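Local coordinates for ribonucleoside-diphosphate reductase, alpha chain (Actinobacillus ureae ATCC 25976, PDB 6DQX), which probably reduces ribonucleoside diphosphates to deoxyribonucleotides, serving as the catalytic subunit of a class Id ribonucleotide reductase, at residues 39-44 with 421-426; 45-50 with 95-100; 89-94 with 314-319; 104-109 with 334-339; 292-297 with 415-420. All blocks are in the same frame, centred on the assembly; numbering follows the deposited sequence.

Contact 1 of 5, residues 39-44 with 421-426; sequences LFLQRG and SFILGS
Phe40 and Ile423 meet in the tightest part of this contact: Phe40 CD2 lies 3.6 Å from Ile423 CG1, and the two side chains run at about a right angle to each other. The end of the isoleucine then bridges two partners. Its CD1 touches both Phe40 CD2 and Leu41 CD2, each at 3.7 Å. Leu41 and Ile423 are both buried, and branched aliphatic side chains suit this place, their methyl and methylene groups filling the gap beside the ring. Here helix 35-44, near the N-terminal end of the modelled chain, is laid against helix 418-423, in the barrel domain part of the sequence. Ile423 extends this packing to Trp32 and Tyr45, while its backbone O accepts a hydrogen bond from Ser37 OG. The other half of the contact is looser and partly open to solvent. Phe40 and Phe422 form a T-shaped pair in which the edge of Phe422 is turned to the face of Phe40, with centroids 5.5 Å apart and planes at 73°. Phe422 CD2 stands 4.0 Å above the Phe40 plane, displaced toward the rim. Both rings swing out with CG anti to the backbone N (chi1 -170° for Phe40, 179° for Phe422), which brings each across the space between the helices.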
# COMPACT_ATOMS: atom_id res chain seq x y z
N LEU A 39 -29.72 22.84 2.48
CA LEU A 39 -29.47 21.72 3.42
C LEU A 39 -28.42 20.77 2.90
O LEU A 39 -27.51 20.38 3.64
CB LEU A 39 -30.76 20.92 3.71
CG LEU A 39 -31.42 21.22 5.04
CD1 LEU A 39 -31.73 22.70 5.15
CD2 LEU A 39 -32.67 20.37 5.20
N PHE A 40 -28.55 20.40 1.64
CA PHE A 40 -27.58 19.51 1.00
C PHE A 40 -26.17 20.08 1.10
O PHE A 40 -25.23 19.41 1.50
CB PHE A 40 -27.96 19.25 -0.45
CG PHE A 40 -27.16 18.15 -1.11
CD1 PHE A 40 -27.50 16.81 -0.92
CD2 PHE A 40 -26.05 18.44 -1.90
CE1 PHE A 40 -26.76 15.79 -1.52
CE2 PHE A 40 -25.31 17.42 -2.50
CZ PHE A 40 -25.66 16.10 -2.32
N LEU A 41 -26.03 21.36 0.76
CA LEU A 41 -24.73 22.03 0.80
C LEU A 41 -24.16 22.14 2.22
O LEU A 41 -22.97 21.92 2.45
CB LEU A 41 -24.84 23.41 0.17
CG LEU A 41 -25.03 23.44 -1.35
CD1 LEU A 41 -25.33 24.86 -1.79
CD2 LEU A 41 -23.80 22.90 -2.07
N GLN A 42 -25.01 22.51 3.17
CA GLN A 42 -24.61 22.59 4.58
C GLN A 42 -24.09 21.26 5.10
O GLN A 42 -23.07 21.21 5.78
CB GLN A 42 -25.77 23.05 5.47
CG GLN A 42 -26.08 24.53 5.39
CD GLN A 42 -27.34 24.90 6.17
OE1 GLN A 42 -27.58 24.38 7.27
NE2 GLN A 42 -28.15 25.80 5.61
N ARG A 43 -24.81 20.20 4.78
CA ARG A 43 -24.49 18.88 5.28
C ARG A 43 -23.29 18.24 4.62
O ARG A 43 -22.61 17.44 5.24
CB ARG A 43 -25.70 17.96 5.16
CG ARG A 43 -26.79 18.37 6.10
CD ARG A 43 -28.06 17.61 5.86
NE ARG A 43 -28.97 17.78 6.98
CZ ARG A 43 -30.10 17.11 7.16
NH1 ARG A 43 -30.50 16.20 6.27
NH2 ARG A 43 -30.85 17.35 8.23
N GLY A 44 -23.04 18.59 3.36
CA GLY A 44 -21.96 17.99 2.57
C GLY A 44 -20.68 18.80 2.45
O GLY A 44 -19.59 18.27 2.67
N SER A 421 -26.64 18.22 -10.26
CA SER A 421 -27.95 18.45 -10.86
C SER A 421 -29.02 18.66 -9.79
O SER A 421 -29.91 19.51 -9.92
CB SER A 421 -28.36 17.28 -11.77
OG SER A 421 -27.70 17.39 -13.01
N PHE A 422 -28.94 17.87 -8.71
CA PHE A 422 -29.85 18.06 -7.58
C PHE A 422 -29.73 19.49 -7.03
O PHE A 422 -30.73 20.19 -6.93
CB PHE A 422 -29.57 17.05 -6.47
CG PHE A 422 -30.47 17.22 -5.27
CD1 PHE A 422 -31.84 17.04 -5.40
CD2 PHE A 422 -29.95 17.59 -4.04
CE1 PHE A 422 -32.69 17.21 -4.31
CE2 PHE A 422 -30.78 17.75 -2.94
CZ PHE A 422 -32.16 17.56 -3.08
N ILE A 423 -28.51 19.91 -6.73
CA ILE A 423 -28.23 21.24 -6.17
C ILE A 423 -28.81 22.34 -7.07
O ILE A 423 -29.45 23.28 -6.59
CB ILE A 423 -26.71 21.44 -5.94
CG1 ILE A 423 -26.20 20.57 -4.77
CG2 ILE A 423 -26.35 22.91 -5.69
CD1 ILE A 423 -24.70 20.41 -4.72
N LEU A 424 -28.62 22.18 -8.38
CA LEU A 424 -29.02 23.21 -9.35
C LEU A 424 -30.43 23.00 -9.90
O LEU A 424 -30.64 22.77 -11.10
CB LEU A 424 -27.96 23.31 -10.47
CG LEU A 424 -27.96 24.61 -11.25
CD1 LEU A 424 -27.55 25.77 -10.36
CD2 LEU A 424 -27.01 24.51 -12.44
N GLY A 425 -31.41 23.12 -9.01
CA GLY A 425 -32.82 23.09 -9.41
C GLY A 425 -33.38 21.73 -9.76
O GLY A 425 -34.37 21.66 -10.46
N SER A 426 -32.72 20.65 -9.32
CA SER A 426 -33.12 19.28 -9.67
C SER A 426 -33.26 19.06 -11.19
O SER A 426 -34.13 18.36 -11.65
CB SER A 426 -34.41 18.87 -8.94
OG SER A 426 -34.15 18.78 -7.57

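Contact 2 of 5, residues 45-50 with 95-100; sequences YLLEGT and FGLDRG
Leu47 and Leu97, with CA atoms 10.3 Å apart, belong to two irregular loops, the first of which enters a type II beta turn from Leu47 to Thr50. Gly49 suits the third position of that turn, where phi is positive, and Thr50 N closes it by a bond to Leu47 O. At this spacing the backbones do not meet, so side chains span the gap. The two leucines reach toward each other tip to tip, ending with Leu47 CD1 4.0 Å from Leu97 CD1. Arg99 approaches Leu47 differently, running alongside it but pointing the opposite way. Its extended chain places one face of the guanidinium against the leucine, so that Leu47 CG sits 3.9 Å above the plane and over the centre of the group, while Leu47 CD2 is 3.6 Å from Arg99 NH1. The contact thus joins the loop after helix 35-44 to the loop after helix 89-94, at the surface of the protein. Arginine suits the site because its planar head has two characters: the leucine branch can rest on the weakly solvated face without displacing the polar edge, where Arg99 NE donates a hydrogen bond to Ser93 O of helix 89-94 and Tyr45 O lies 2.9 Å from Arg99 NH2.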
# COMPACT_ATOMS: atom_id res chain seq x y z
N TYR A 45 -20.80 20.07 2.06
CA TYR A 45 -19.64 20.83 1.52
C TYR A 45 -19.19 22.04 2.30
O TYR A 45 -18.01 22.37 2.24
CB TYR A 45 -19.92 21.31 0.08
CG TYR A 45 -20.41 20.25 -0.90
CD1 TYR A 45 -20.09 18.90 -0.75
CD2 TYR A 45 -21.16 20.62 -2.00
CE1 TYR A 45 -20.56 17.95 -1.65
CE2 TYR A 45 -21.62 19.68 -2.91
CZ TYR A 45 -21.32 18.35 -2.72
OH TYR A 45 -21.78 17.40 -3.60
N LEU A 46 -20.10 22.71 3.01
CA LEU A 46 -19.78 23.99 3.64
C LEU A 46 -19.24 23.76 5.04
O LEU A 46 -19.75 22.89 5.76
CB LEU A 46 -21.02 24.86 3.74
CG LEU A 46 -21.67 25.23 2.41
CD1 LEU A 46 -22.97 25.96 2.66
CD2 LEU A 46 -20.72 26.08 1.58
N LEU A 47 -18.25 24.54 5.42
CA LEU A 47 -17.77 24.55 6.80
C LEU A 47 -18.86 25.13 7.71
O LEU A 47 -19.59 26.04 7.31
CB LEU A 47 -16.47 25.34 6.92
CG LEU A 47 -15.25 24.55 6.42
CD1 LEU A 47 -14.08 25.48 6.14
CD2 LEU A 47 -14.84 23.47 7.42
N GLU A 48 -18.98 24.57 8.92
CA GLU A 48 -19.90 25.09 9.92
C GLU A 48 -19.71 26.59 10.01
O GLU A 48 -18.58 27.08 10.03
CB GLU A 48 -19.64 24.41 11.29
CG GLU A 48 -20.35 25.06 12.48
CD GLU A 48 -20.24 24.21 13.74
OE1 GLU A 48 -20.95 23.18 13.82
OE2 GLU A 48 -19.46 24.58 14.65
N GLY A 49 -20.81 27.33 10.01
CA GLY A 49 -20.77 28.79 10.07
C GLY A 49 -20.50 29.53 8.76
O GLY A 49 -20.20 30.73 8.81
N THR A 50 -20.55 28.85 7.62
CA THR A 50 -20.52 29.51 6.29
C THR A 50 -21.83 29.16 5.58
O THR A 50 -22.18 27.99 5.50
CB THR A 50 -19.31 29.05 5.44
OG1 THR A 50 -18.08 29.47 6.06
CG2 THR A 50 -19.36 29.66 4.02
N PHE A 95 -12.12 25.29 -2.79
CA PHE A 95 -11.56 26.42 -3.54
C PHE A 95 -11.37 27.67 -2.68
O PHE A 95 -12.30 28.10 -1.99
CB PHE A 95 -12.41 26.76 -4.78
CG PHE A 95 -11.87 27.90 -5.60
CD1 PHE A 95 -10.67 27.77 -6.28
CD2 PHE A 95 -12.53 29.12 -5.68
CE1 PHE A 95 -10.15 28.82 -7.03
CE2 PHE A 95 -12.01 30.18 -6.42
CZ PHE A 95 -10.85 30.03 -7.11
N GLY A 96 -10.18 28.28 -2.74
CA GLY A 96 -9.87 29.44 -1.93
C GLY A 96 -9.61 29.16 -0.45
O GLY A 96 -9.34 30.09 0.30
N LEU A 97 -9.70 27.91 -0.02
CA LEU A 97 -9.47 27.52 1.38
C LEU A 97 -8.17 26.71 1.52
O LEU A 97 -7.61 26.22 0.54
CB LEU A 97 -10.64 26.69 1.90
CG LEU A 97 -12.06 27.24 1.73
CD1 LEU A 97 -13.08 26.27 2.30
CD2 LEU A 97 -12.20 28.61 2.38
N ASP A 98 -7.70 26.55 2.76
CA ASP A 98 -6.49 25.75 3.01
C ASP A 98 -6.67 24.26 2.75
O ASP A 98 -5.78 23.61 2.18
CB ASP A 98 -6.01 25.96 4.45
CG ASP A 98 -5.50 27.36 4.69
OD1 ASP A 98 -5.15 28.05 3.72
OD2 ASP A 98 -5.45 27.77 5.87
N ARG A 99 -7.81 23.72 3.14
CA ARG A 99 -8.04 22.28 3.07
C ARG A 99 -8.12 21.75 1.64
O ARG A 99 -8.48 22.49 0.71
CB ARG A 99 -9.30 21.88 3.85
CG ARG A 99 -10.63 22.37 3.30
CD ARG A 99 -11.79 21.72 4.04
NE ARG A 99 -13.09 22.04 3.45
CZ ARG A 99 -14.26 21.60 3.92
NH1 ARG A 99 -14.32 20.82 5.01
NH2 ARG A 99 -15.40 21.94 3.32
N GLY A 100 -7.76 20.47 1.48
CA GLY A 100 -8.05 19.71 0.26
C GLY A 100 -7.46 20.25 -1.03
O GLY A 100 -6.49 21.03 -1.04

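Contact 3 of 5, residues 89-94 with 314-319; sequences SPIWSN and YFLDVV. With EDO (1,2-ethanediol), chain F.
Ile91 projects from helix 89-94 into a patch of three buried side chains on helix 308-327: Phe315, Leu316 and Val319. The two short helical segments cross at 64° with axes 12.4 Å apart, a spacing wide enough that whole side chains must fill it. The two branches of Ile91 divide the work. CG2, anti to the backbone N, is directed to the rim of the Phe315 ring, near the ring plane and 3.7 Å from Phe315 CZ; isoleucine and phenylalanine lie side by side with their ends reversed. CG1 turns the other way (chi1 -71°) and carries CD1 to the methyl groups of the other two residues, 4.1 Å from Leu316 CD2 and 4.0 Å from Val319 CG2. Both of these neighbours meet the isoleucine at about a right angle. The phenylalanine is also held from its own helix, since Val319 CG2 lies 3.7 Å above one face of its ring, one turn further on. A beta-branched isoleucine suits this position because one residue supplies two diverging arms. On another side of helix 308-327, Asp317 pairs with Arg344 and Arg407 and accepts a bond from O2 of an ethanediol molecule, probably from the crystallisation liquor. The contact lies between helix 52-67, whose Ile59 and Ala63 touch Phe315, and strand 288-296, whose Ser293 touches both Ile91 and Leu316 and whose Cys291 touches Val319.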
# COMPACT_ATOMS: atom_id res chain seq x y z
N SER A 89 -17.98 19.48 -6.63
CA SER A 89 -17.93 19.36 -5.17
C SER A 89 -16.56 19.69 -4.57
O SER A 89 -16.52 20.33 -3.53
CB SER A 89 -18.48 18.02 -4.67
OG SER A 89 -17.71 16.94 -5.07
N PRO A 90 -15.43 19.31 -5.22
CA PRO A 90 -14.14 19.79 -4.71
C PRO A 90 -13.98 21.32 -4.70
O PRO A 90 -13.34 21.86 -3.81
CB PRO A 90 -13.11 19.14 -5.65
CG PRO A 90 -13.80 17.91 -6.15
CD PRO A 90 -15.22 18.35 -6.33
N ILE A 91 -14.56 22.01 -5.69
CA ILE A 91 -14.52 23.47 -5.72
C ILE A 91 -15.37 24.06 -4.59
O ILE A 91 -14.91 24.94 -3.84
CB ILE A 91 -14.95 23.98 -7.13
CG1 ILE A 91 -13.83 23.65 -8.13
CG2 ILE A 91 -15.27 25.48 -7.09
CD1 ILE A 91 -14.20 23.72 -9.61
N TRP A 92 -16.60 23.57 -4.44
CA TRP A 92 -17.48 23.98 -3.33
C TRP A 92 -16.77 23.76 -2.01
O TRP A 92 -16.81 24.62 -1.12
CB TRP A 92 -18.79 23.18 -3.30
CG TRP A 92 -19.91 23.75 -4.09
CD1 TRP A 92 -20.38 23.29 -5.29
CD2 TRP A 92 -20.72 24.87 -3.74
NE1 TRP A 92 -21.43 24.07 -5.72
CE2 TRP A 92 -21.66 25.04 -4.78
CE3 TRP A 92 -20.75 25.75 -2.65
CZ2 TRP A 92 -22.62 26.06 -4.77
CZ3 TRP A 92 -21.71 26.75 -2.63
CH2 TRP A 92 -22.63 26.90 -3.68
N SER A 93 -16.12 22.60 -1.89
CA SER A 93 -15.50 22.22 -0.60
C SER A 93 -14.23 23.00 -0.27
O SER A 93 -14.04 23.41 0.90
CB SER A 93 -15.23 20.72 -0.55
OG SER A 93 -16.45 20.00 -0.57
N ASN A 94 -13.36 23.19 -1.27
CA ASN A 94 -11.97 23.55 -1.04
C ASN A 94 -11.46 24.80 -1.74
O ASN A 94 -10.40 25.29 -1.36
CB ASN A 94 -11.06 22.36 -1.45
CG ASN A 94 -11.49 21.03 -0.82
OD1 ASN A 94 -11.44 19.99 -1.47
ND2 ASN A 94 -11.94 21.08 0.45
N TYR A 314 -12.52 30.74 -17.72
CA TYR A 314 -11.60 31.57 -16.92
C TYR A 314 -11.56 31.07 -15.49
O TYR A 314 -10.49 30.96 -14.90
CB TYR A 314 -12.04 33.02 -16.92
CG TYR A 314 -11.59 33.85 -18.10
CD1 TYR A 314 -11.73 33.41 -19.41
CD2 TYR A 314 -11.01 35.11 -17.90
CE1 TYR A 314 -11.33 34.20 -20.49
CE2 TYR A 314 -10.60 35.90 -18.95
CZ TYR A 314 -10.77 35.45 -20.24
OH TYR A 314 -10.38 36.26 -21.28
N PHE A 315 -12.73 30.71 -14.96
CA PHE A 315 -12.81 30.24 -13.57
C PHE A 315 -12.06 28.94 -13.40
O PHE A 315 -11.29 28.78 -12.43
CB PHE A 315 -14.27 30.07 -13.13
CG PHE A 315 -14.41 29.50 -11.75
CD1 PHE A 315 -14.07 30.27 -10.67
CD2 PHE A 315 -14.90 28.20 -11.55
CE1 PHE A 315 -14.20 29.76 -9.38
CE2 PHE A 315 -15.04 27.69 -10.28
CZ PHE A 315 -14.71 28.49 -9.19
N LEU A 316 -12.27 28.00 -14.31
CA LEU A 316 -11.58 26.71 -14.25
C LEU A 316 -10.06 26.86 -14.40
O LEU A 316 -9.29 26.14 -13.75
CB LEU A 316 -12.16 25.75 -15.28
CG LEU A 316 -13.58 25.28 -14.95
CD1 LEU A 316 -14.05 24.30 -15.99
CD2 LEU A 316 -13.67 24.64 -13.56
N ASP A 317 -9.62 27.83 -15.19
CA ASP A 317 -8.18 28.07 -15.27
C ASP A 317 -7.61 28.56 -13.94
O ASP A 317 -6.53 28.13 -13.56
CB ASP A 317 -7.83 29.02 -16.39
CG ASP A 317 -6.37 28.99 -16.73
OD1 ASP A 317 -5.85 27.89 -17.03
OD2 ASP A 317 -5.71 30.06 -16.71
N VAL A 318 -8.30 29.43 -13.22
CA VAL A 318 -7.79 29.84 -11.89
C VAL A 318 -7.88 28.74 -10.86
O VAL A 318 -7.05 28.68 -9.95
CB VAL A 318 -8.45 31.12 -11.33
CG1 VAL A 318 -8.21 32.24 -12.27
CG2 VAL A 318 -9.92 31.01 -11.06
N VAL A 319 -8.87 27.85 -10.99
CA VAL A 319 -8.92 26.65 -10.18
C VAL A 319 -7.67 25.78 -10.39
O VAL A 319 -7.04 25.34 -9.41
CB VAL A 319 -10.23 25.86 -10.44
CG1 VAL A 319 -10.17 24.48 -9.79
CG2 VAL A 319 -11.45 26.66 -9.94
C1 EDO F . -4.49 33.10 -13.16
O1 EDO F . -4.52 32.17 -12.07
C2 EDO F . -5.08 32.50 -14.43
O2 EDO F . -4.57 31.19 -14.67

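Contact 4 of 5, residues 104-109 with 334-339; sequences SCFGSY and DRAHRF
Arg335 and Ala336, at the start of helix 334-343, pack against Ser108, Tyr109 and Phe106 of strand 105-109, a helix-on-strand contact in the alpha/beta barrel of ribonucleotide reductases. The axes of the two short segments approach to 9.7 Å, with helix and strand directions 110° from each other. From CB, the Arg335 chain heads toward the strand; the side chain also touches Val119 and Ser287. A bend at chi3 (-69°) turns the head toward the end of the strand. There CZ comes 3.8 Å from Tyr109 O, and NH1 makes a weak hydrogen bond to that oxygen at 3.3 Å, with an N-H...O angle of only 133°; NH1 also donates to Asn284 O. NH2 passes Ser108 CB, and its stronger partners are Glu123 OE1, by a salt bridge, and Thr120 OG1. Ser108 OG bonds to the same Glu123 OE1, which therefore links strand and helix through one carboxylate oxygen. Arginine suits this buried place because its several N-H groups can answer a carboxylate and carbonyls at once. Beside it the contact turns apolar: Ala336 is small enough to come against the Phe106 ring, with Ala336 CB 3.3 Å from Phe106 CE2, a very close approach.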
# COMPACT_ATOMS: atom_id res chain seq x y z
N SER A 104 -10.92 17.09 -9.75
CA SER A 104 -11.98 16.02 -9.81
C SER A 104 -11.52 14.69 -10.44
O SER A 104 -12.31 13.76 -10.58
CB SER A 104 -13.21 16.56 -10.58
OG SER A 104 -13.93 17.49 -9.77
N CYS A 105 -10.25 14.59 -10.79
CA CYS A 105 -9.68 13.31 -11.21
C CYS A 105 -8.18 13.30 -10.93
O CYS A 105 -7.54 14.35 -10.75
CB CYS A 105 -9.99 13.02 -12.71
SG CYS A 105 -9.09 14.09 -13.85
N PHE A 106 -7.62 12.09 -10.92
CA PHE A 106 -6.20 11.87 -10.71
C PHE A 106 -5.88 10.51 -11.34
O PHE A 106 -6.37 9.46 -10.88
CB PHE A 106 -5.87 11.90 -9.21
CG PHE A 106 -4.41 11.96 -8.90
CD1 PHE A 106 -3.58 10.87 -9.12
CD2 PHE A 106 -3.84 13.13 -8.39
CE1 PHE A 106 -2.22 10.93 -8.85
CE2 PHE A 106 -2.48 13.19 -8.11
CZ PHE A 106 -1.66 12.10 -8.35
N GLY A 107 -5.11 10.53 -12.42
CA GLY A 107 -4.85 9.34 -13.23
C GLY A 107 -3.39 9.03 -13.36
O GLY A 107 -2.65 9.84 -13.91
N SER A 108 -2.98 7.88 -12.84
CA SER A 108 -1.56 7.49 -12.82
C SER A 108 -1.24 6.39 -13.82
O SER A 108 -2.08 5.50 -14.11
CB SER A 108 -1.13 7.03 -11.42
OG SER A 108 -1.58 7.93 -10.44
N TYR A 109 -0.02 6.44 -14.32
CA TYR A 109 0.55 5.39 -15.14
C TYR A 109 1.44 4.55 -14.21
O TYR A 109 2.30 5.10 -13.53
CB TYR A 109 1.39 6.00 -16.25
CG TYR A 109 2.18 5.00 -17.02
CD1 TYR A 109 1.63 4.30 -18.09
CD2 TYR A 109 3.52 4.72 -16.65
CE1 TYR A 109 2.39 3.36 -18.78
CE2 TYR A 109 4.25 3.77 -17.32
CZ TYR A 109 3.69 3.11 -18.38
OH TYR A 109 4.46 2.18 -19.05
N ASP A 334 4.04 15.01 -6.97
CA ASP A 334 4.93 15.69 -7.94
C ASP A 334 4.55 15.41 -9.40
O ASP A 334 4.73 16.29 -10.25
CB ASP A 334 6.43 15.37 -7.72
CG ASP A 334 6.72 13.89 -7.70
OD1 ASP A 334 6.04 13.15 -6.94
OD2 ASP A 334 7.67 13.45 -8.40
N ARG A 335 4.03 14.22 -9.69
CA ARG A 335 3.70 13.88 -11.09
C ARG A 335 2.48 14.65 -11.55
O ARG A 335 2.40 15.02 -12.72
CB ARG A 335 3.47 12.37 -11.28
CG ARG A 335 4.72 11.54 -11.00
CD ARG A 335 4.70 10.21 -11.69
NE ARG A 335 3.69 9.33 -11.11
CZ ARG A 335 3.54 8.04 -11.38
NH1 ARG A 335 4.31 7.44 -12.28
NH2 ARG A 335 2.58 7.34 -10.78
N ALA A 336 1.52 14.86 -10.64
CA ALA A 336 0.31 15.63 -10.92
C ALA A 336 0.62 17.13 -10.99
O ALA A 336 0.09 17.86 -11.83
CB ALA A 336 -0.75 15.37 -9.90
N HIS A 337 1.47 17.58 -10.08
CA HIS A 337 1.92 18.99 -10.12
C HIS A 337 2.55 19.31 -11.47
O HIS A 337 2.21 20.36 -12.08
CB HIS A 337 2.91 19.26 -8.99
CG HIS A 337 3.54 20.61 -9.04
ND1 HIS A 337 2.90 21.73 -8.56
CD2 HIS A 337 4.70 21.04 -9.57
CE1 HIS A 337 3.67 22.79 -8.77
NE2 HIS A 337 4.77 22.39 -9.37
N ARG A 338 3.43 18.41 -11.94
CA ARG A 338 4.09 18.54 -13.23
C ARG A 338 3.04 18.59 -14.36
O ARG A 338 3.07 19.49 -15.22
CB ARG A 338 5.06 17.39 -13.47
CG ARG A 338 5.76 17.46 -14.81
CD ARG A 338 6.86 16.44 -14.91
NE ARG A 338 7.35 16.31 -16.27
CZ ARG A 338 8.19 17.15 -16.88
NH1 ARG A 338 8.67 18.23 -16.29
NH2 ARG A 338 8.56 16.90 -18.12
N PHE A 339 2.13 17.64 -14.35
CA PHE A 339 1.09 17.62 -15.38
C PHE A 339 0.29 18.89 -15.44
O PHE A 339 0.13 19.47 -16.52
CB PHE A 339 0.11 16.43 -15.19
CG PHE A 339 -0.95 16.38 -16.26
CD1 PHE A 339 -2.10 17.13 -16.14
CD2 PHE A 339 -0.76 15.60 -17.39
CE1 PHE A 339 -3.10 17.08 -17.11
CE2 PHE A 339 -1.73 15.56 -18.39
CZ PHE A 339 -2.89 16.31 -18.25

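Contact 5 of 5, residues 292-297 with 415-420; sequences LSSMNL and APTKSS
Leu292 and Ala415 make the purely apolar touch of this contact, with Leu292 CD2 3.8 Å from Ala415 CB; the small alanine lets the leucine branch come up against the chain. A second touch mixes polar and apolar: Ser294 OG is 4.1 Å from Thr417 CG2. Threonine suits its place by having two unlike branches. With chi1 at 67° the methyl group is turned to the strand, while OG1 bonds to Ser430 N and Ser421 OG. Thr417 stands at the N-cap of helix 418-423, yet its side chain makes no capping bond. No hydrogen bond crosses between the segments; nearby, Ser293 OG donates to Leu292 O at 2.7 Å, on a bent approach of 103° at the oxygen. The residues flanking Ser293 face the 415-420 segment, whereas Ser293 is directed away from it, and its side chain touches Leu312 and Leu316 of helix 308-327. Strand 288-296 thus lies between that helix and the start of helix 418-423, bonded along its edges to strand 85-87, antiparallel, and strand 347-351, parallel.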
# COMPACT_ATOMS: atom_id res chain seq x y z
N LEU A 292 -13.44 20.55 -12.99
CA LEU A 292 -14.69 20.61 -13.72
C LEU A 292 -15.66 21.56 -13.11
O LEU A 292 -15.60 21.87 -11.92
CB LEU A 292 -15.31 19.23 -13.87
CG LEU A 292 -16.00 18.51 -12.73
CD1 LEU A 292 -17.45 18.97 -12.56
CD2 LEU A 292 -15.99 16.99 -12.92
N SER A 293 -16.53 22.05 -13.97
CA SER A 293 -17.75 22.72 -13.58
C SER A 293 -18.61 22.63 -14.85
O SER A 293 -18.12 22.17 -15.89
CB SER A 293 -17.49 24.15 -13.12
OG SER A 293 -16.92 24.21 -11.82
N SER A 294 -19.87 22.99 -14.75
CA SER A 294 -20.86 22.61 -15.78
C SER A 294 -21.85 23.71 -16.12
O SER A 294 -22.33 24.44 -15.25
CB SER A 294 -21.65 21.37 -15.33
OG SER A 294 -20.79 20.41 -14.69
N MET A 295 -22.13 23.82 -17.41
CA MET A 295 -23.15 24.73 -17.90
C MET A 295 -24.54 24.10 -17.82
O MET A 295 -24.71 22.97 -18.22
CB MET A 295 -22.86 25.13 -19.34
CG MET A 295 -21.61 25.99 -19.54
SD MET A 295 -21.59 27.58 -18.70
CE MET A 295 -23.05 28.37 -19.34
N ASN A 296 -25.53 24.87 -17.36
CA ASN A 296 -26.88 24.38 -17.23
C ASN A 296 -27.59 24.60 -18.55
O ASN A 296 -28.01 25.73 -18.85
CB ASN A 296 -27.62 25.13 -16.13
CG ASN A 296 -28.98 24.56 -15.82
OD1 ASN A 296 -29.44 23.65 -16.49
ND2 ASN A 296 -29.66 25.16 -14.84
N LEU A 297 -27.75 23.53 -19.31
CA LEU A 297 -28.39 23.62 -20.64
C LEU A 297 -29.86 23.98 -20.60
O LEU A 297 -30.41 24.41 -21.63
CB LEU A 297 -28.21 22.32 -21.39
CG LEU A 297 -26.77 21.85 -21.60
CD1 LEU A 297 -26.73 20.64 -22.50
CD2 LEU A 297 -25.83 22.93 -22.13
N ALA A 415 -18.79 14.92 -17.57
CA ALA A 415 -18.86 14.12 -16.35
C ALA A 415 -20.30 13.82 -15.89
O ALA A 415 -21.25 14.51 -16.27
CB ALA A 415 -18.10 14.83 -15.25
N PRO A 416 -20.46 12.82 -15.00
CA PRO A 416 -21.76 12.61 -14.37
C PRO A 416 -22.05 13.77 -13.42
O PRO A 416 -21.12 14.41 -12.93
CB PRO A 416 -21.55 11.31 -13.57
CG PRO A 416 -20.28 10.72 -14.09
CD PRO A 416 -19.45 11.89 -14.45
N THR A 417 -23.30 14.11 -13.21
CA THR A 417 -23.62 15.30 -12.39
C THR A 417 -24.79 15.04 -11.43
O THR A 417 -25.59 15.93 -11.20
CB THR A 417 -23.95 16.55 -13.26
OG1 THR A 417 -25.17 16.33 -13.95
CG2 THR A 417 -22.87 16.90 -14.24
N LYS A 418 -24.87 13.84 -10.85
CA LYS A 418 -26.09 13.49 -10.09
C LYS A 418 -26.33 14.45 -8.91
O LYS A 418 -27.41 15.03 -8.80
CB LYS A 418 -26.06 12.03 -9.61
CG LYS A 418 -26.03 11.00 -10.74
CD LYS A 418 -27.33 10.90 -11.53
CE LYS A 418 -27.15 10.16 -12.86
NZ LYS A 418 -26.92 8.69 -12.74
N SER A 419 -25.32 14.69 -8.09
CA SER A 419 -25.47 15.61 -6.96
C SER A 419 -25.52 17.06 -7.42
O SER A 419 -26.31 17.86 -6.90
CB SER A 419 -24.34 15.42 -5.94
OG SER A 419 -24.37 14.08 -5.45
N SER A 420 -24.70 17.40 -8.42
CA SER A 420 -24.66 18.75 -8.93
C SER A 420 -25.99 19.15 -9.57
O SER A 420 -26.44 20.28 -9.39
CB SER A 420 -23.52 18.92 -9.93
OG SER A 420 -22.28 18.62 -9.33

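Contacts 1 and 5 share helix 418-423, with centres about 12 Å apart, and Leu424 of contact 1 packs on Asn296 of contact 5. Tyr45 of contact 2 touches Ile423, Ser419 and Ser89, tying contact 2 to contacts 1, 5 and 3. Contact 3, about 13 Å from contact 5 between centres, meets it through Ile91 and Leu316 against Leu292 and Ser293. Contacts 4 and 5 reach one sheet through neighbouring strands, where Ser104 packs on Leu292. The side chain of Phe315 in contact 3 is about 11 Å from that of His65, which binds magnesium in a structure of this protein but carries none in this chain; that of Tyr109 in contact 4 is about 7 Å from a bound magnesium ion.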